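Local coordinates for coenzyme F420-dependent N(5),N(10)-methenyltetrahydromethanopterin reductase-related protein (Desulfurobacterium thermolithotrophum DSM 11699, PDB 6HUY) that binds an iron-guanylyl pyridinol cofactor and belongs to the family of hydrogen-forming methylene-tetrahydromethanopterin dehydrogenases, though its own reaction is not established, at residues K80-A85 against P105-N110. Sequence-based numbering, arbitrary orientation.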
loop_
_atom_site.group_PDB
_atom_site.type_symbol
_atom_site.label_atom_id
_atom_site.label_comp_id
_atom_site.label_asym_id
_atom_site.label_seq_id
_atom_site.Cartn_x
_atom_site.Cartn_y
_atom_site.Cartn_z
ATOM N N LYS A 80 -36.152 9.962 16.643
ATOM C CA LYS A 80 -37.424 9.244 16.686
ATOM C C LYS A 80 -38.129 9.186 15.331
ATOM O O LYS A 80 -38.941 8.282 15.094
ATOM C CB LYS A 80 -38.332 9.877 17.742
ATOM C CG LYS A 80 -37.937 9.492 19.169
ATOM C CD LYS A 80 -38.885 10.064 20.213
ATOM C CE LYS A 80 -38.466 9.654 21.622
ATOM N NZ LYS A 80 -39.402 10.140 22.672
ATOM N N GLU A 81 -37.882 10.152 14.445
ATOM C CA GLU A 81 -38.526 10.160 13.138
ATOM C C GLU A 81 -37.531 10.122 11.984
ATOM O O GLU A 81 -37.938 10.245 10.825
ATOM C CB GLU A 81 -39.433 11.387 13.015
ATOM C CG GLU A 81 -40.911 11.113 13.319
ATOM C CD GLU A 81 -41.782 12.354 13.154
ATOM O OE1 GLU A 81 -42.060 12.739 11.998
ATOM O OE2 GLU A 81 -42.187 12.951 14.177
ATOM N N ALA A 82 -36.248 9.923 12.255
ATOM C CA ALA A 82 -35.228 10.088 11.228
ATOM C C ALA A 82 -35.111 8.834 10.365
ATOM O O ALA A 82 -34.739 7.766 10.861
ATOM C CB ALA A 82 -33.889 10.425 11.883
ATOM N N GLU A 83 -35.366 8.984 9.060
ATOM C CA GLU A 83 -35.093 7.916 8.102
ATOM C C GLU A 83 -33.606 7.797 7.818
ATOM O O GLU A 83 -33.115 6.707 7.505
ATOM C CB GLU A 83 -35.800 8.177 6.768
ATOM C CG GLU A 83 -37.305 8.188 6.777
ATOM C CD GLU A 83 -37.857 8.601 5.430
ATOM O OE1 GLU A 83 -38.705 9.522 5.378
ATOM O OE2 GLU A 83 -37.420 8.017 4.412
ATOM N N VAL A 84 -32.895 8.918 7.881
ATOM C CA VAL A 84 -31.468 8.995 7.608
ATOM C C VAL A 84 -30.845 9.771 8.754
ATOM O O VAL A 84 -31.268 10.898 9.047
ATOM C CB VAL A 84 -31.176 9.675 6.261
ATOM C CG1 VAL A 84 -29.678 9.802 6.037
ATOM C CG2 VAL A 84 -31.836 8.910 5.114
ATOM N N ALA A 85 -29.863 9.162 9.409
ATOM C CA ALA A 85 -29.132 9.767 10.518
ATOM C C ALA A 85 -27.672 9.900 10.108
ATOM O O ALA A 85 -26.985 8.896 9.910
ATOM C CB ALA A 85 -29.267 8.928 11.787
ATOM N N PRO A 105 -32.015 2.362 19.283
ATOM C CA PRO A 105 -33.366 1.849 19.544
ATOM C C PRO A 105 -34.489 2.817 19.186
ATOM O O PRO A 105 -35.640 2.372 19.099
ATOM C CB PRO A 105 -33.338 1.550 21.048
ATOM C CG PRO A 105 -32.273 2.412 21.596
ATOM C CD PRO A 105 -31.268 2.621 20.529
ATOM N N TYR A 106 -34.195 4.102 18.938
ATOM C CA TYR A 106 -35.212 5.117 18.665
ATOM C C TYR A 106 -35.380 5.438 17.184
ATOM O O TYR A 106 -36.342 6.118 16.825
ATOM C CB TYR A 106 -34.874 6.421 19.399
ATOM C CG TYR A 106 -34.829 6.308 20.908
ATOM C CD1 TYR A 106 -35.985 6.454 21.682
ATOM C CD2 TYR A 106 -33.628 6.058 21.560
ATOM C CE1 TYR A 106 -35.931 6.350 23.062
ATOM C CE2 TYR A 106 -33.567 5.948 22.924
ATOM C CZ TYR A 106 -34.710 6.093 23.675
ATOM O OH TYR A 106 -34.607 5.979 25.039
ATOM N N LEU A 107 -34.456 5.024 16.325
ATOM C CA LEU A 107 -34.588 5.306 14.901
ATOM C C LEU A 107 -35.809 4.594 14.320
ATOM O O LEU A 107 -36.234 3.544 14.804
ATOM C CB LEU A 107 -33.316 4.882 14.159
ATOM C CG LEU A 107 -32.097 5.776 14.392
ATOM C CD1 LEU A 107 -30.839 5.076 13.931
ATOM C CD2 LEU A 107 -32.266 7.115 13.675
ATOM N N VAL A 108 -36.372 5.191 13.264
ATOM C CA VAL A 108 -37.528 4.622 12.581
ATOM C C VAL A 108 -37.159 3.294 11.928
ATOM O O VAL A 108 -35.989 2.999 11.662
ATOM C CB VAL A 108 -38.069 5.625 11.549
ATOM C CG1 VAL A 108 -38.809 4.942 10.404
ATOM C CG2 VAL A 108 -38.985 6.610 12.229
ATOM N N GLU A 109 -38.177 2.468 11.690
ATOM C CA GLU A 109 -37.956 1.193 11.023
ATOM C C GLU A 109 -37.296 1.421 9.670
ATOM O O GLU A 109 -37.716 2.286 8.899
ATOM C CB GLU A 109 -39.283 0.450 10.855
ATOM C CG GLU A 109 -39.149 -1.027 10.479
ATOM C CD GLU A 109 -38.647 -1.894 11.627
ATOM O OE1 GLU A 109 -38.554 -1.383 12.766
ATOM O OE2 GLU A 109 -38.362 -3.093 11.398
ATOM N N ASN A 110 -36.271 0.625 9.376
ATOM C CA ASN A 110 -35.543 0.664 8.112
ATOM C C ASN A 110 -34.729 1.938 7.934
ATOM O O ASN A 110 -34.335 2.268 6.810
ATOM C CB ASN A 110 -36.492 0.476 6.927
ATOM C CG ASN A 110 -37.290 -0.814 7.026
ATOM O OD1 ASN A 110 -36.771 -1.851 7.458
ATOM N ND2 ASN A 110 -38.554 -0.759 6.625
#
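Leu-107 reaches across to Ala-82 and Ala-85 where the loop leading into strand 84-87 of the parallel, Rossmann-like sheet passes the loop between helix 95-103 and strand 112-115. Both loops lead into the N-terminal ends of these adjacent parallel strands. From CB, the leucine chain sets out with CG anti to its carbonyl carbon (chi1 -73°). CG then forks, and CD2 does the touching: it lies 3.8 Å from Ala-82 O. The same methyl packs against two alanine methyls, Ala-82 CB at 4.1 Å and Ala-85 CB at 4.0 Å. The buried Leu-107 side chain also touches Ala-79 of helix 75-79 and Ile-113 of strand 112-115. Ala-85, on strand 84-87, points its CB toward the Leu-107 loop; its side chain lies about 10 Å from the bound iron-guanylyl pyridinol cofactor. Nearer solvent, Lys-80 and Tyr-106 run side by side and point the same way; the extended lysine chain passes the ring obliquely, Lys-80 CE 4.0 Å from Tyr-106 CD1, and its NZ ends in a salt bridge with Glu-77. Their backbones meet through a CA-H...O contact, Lys-80 CA to Tyr-106 O at 3.3 Å. Val-108 turns its CG2 toward the other loop, 3.7 Å from Glu-81 CA and 3.3 Å from Lys-80 O.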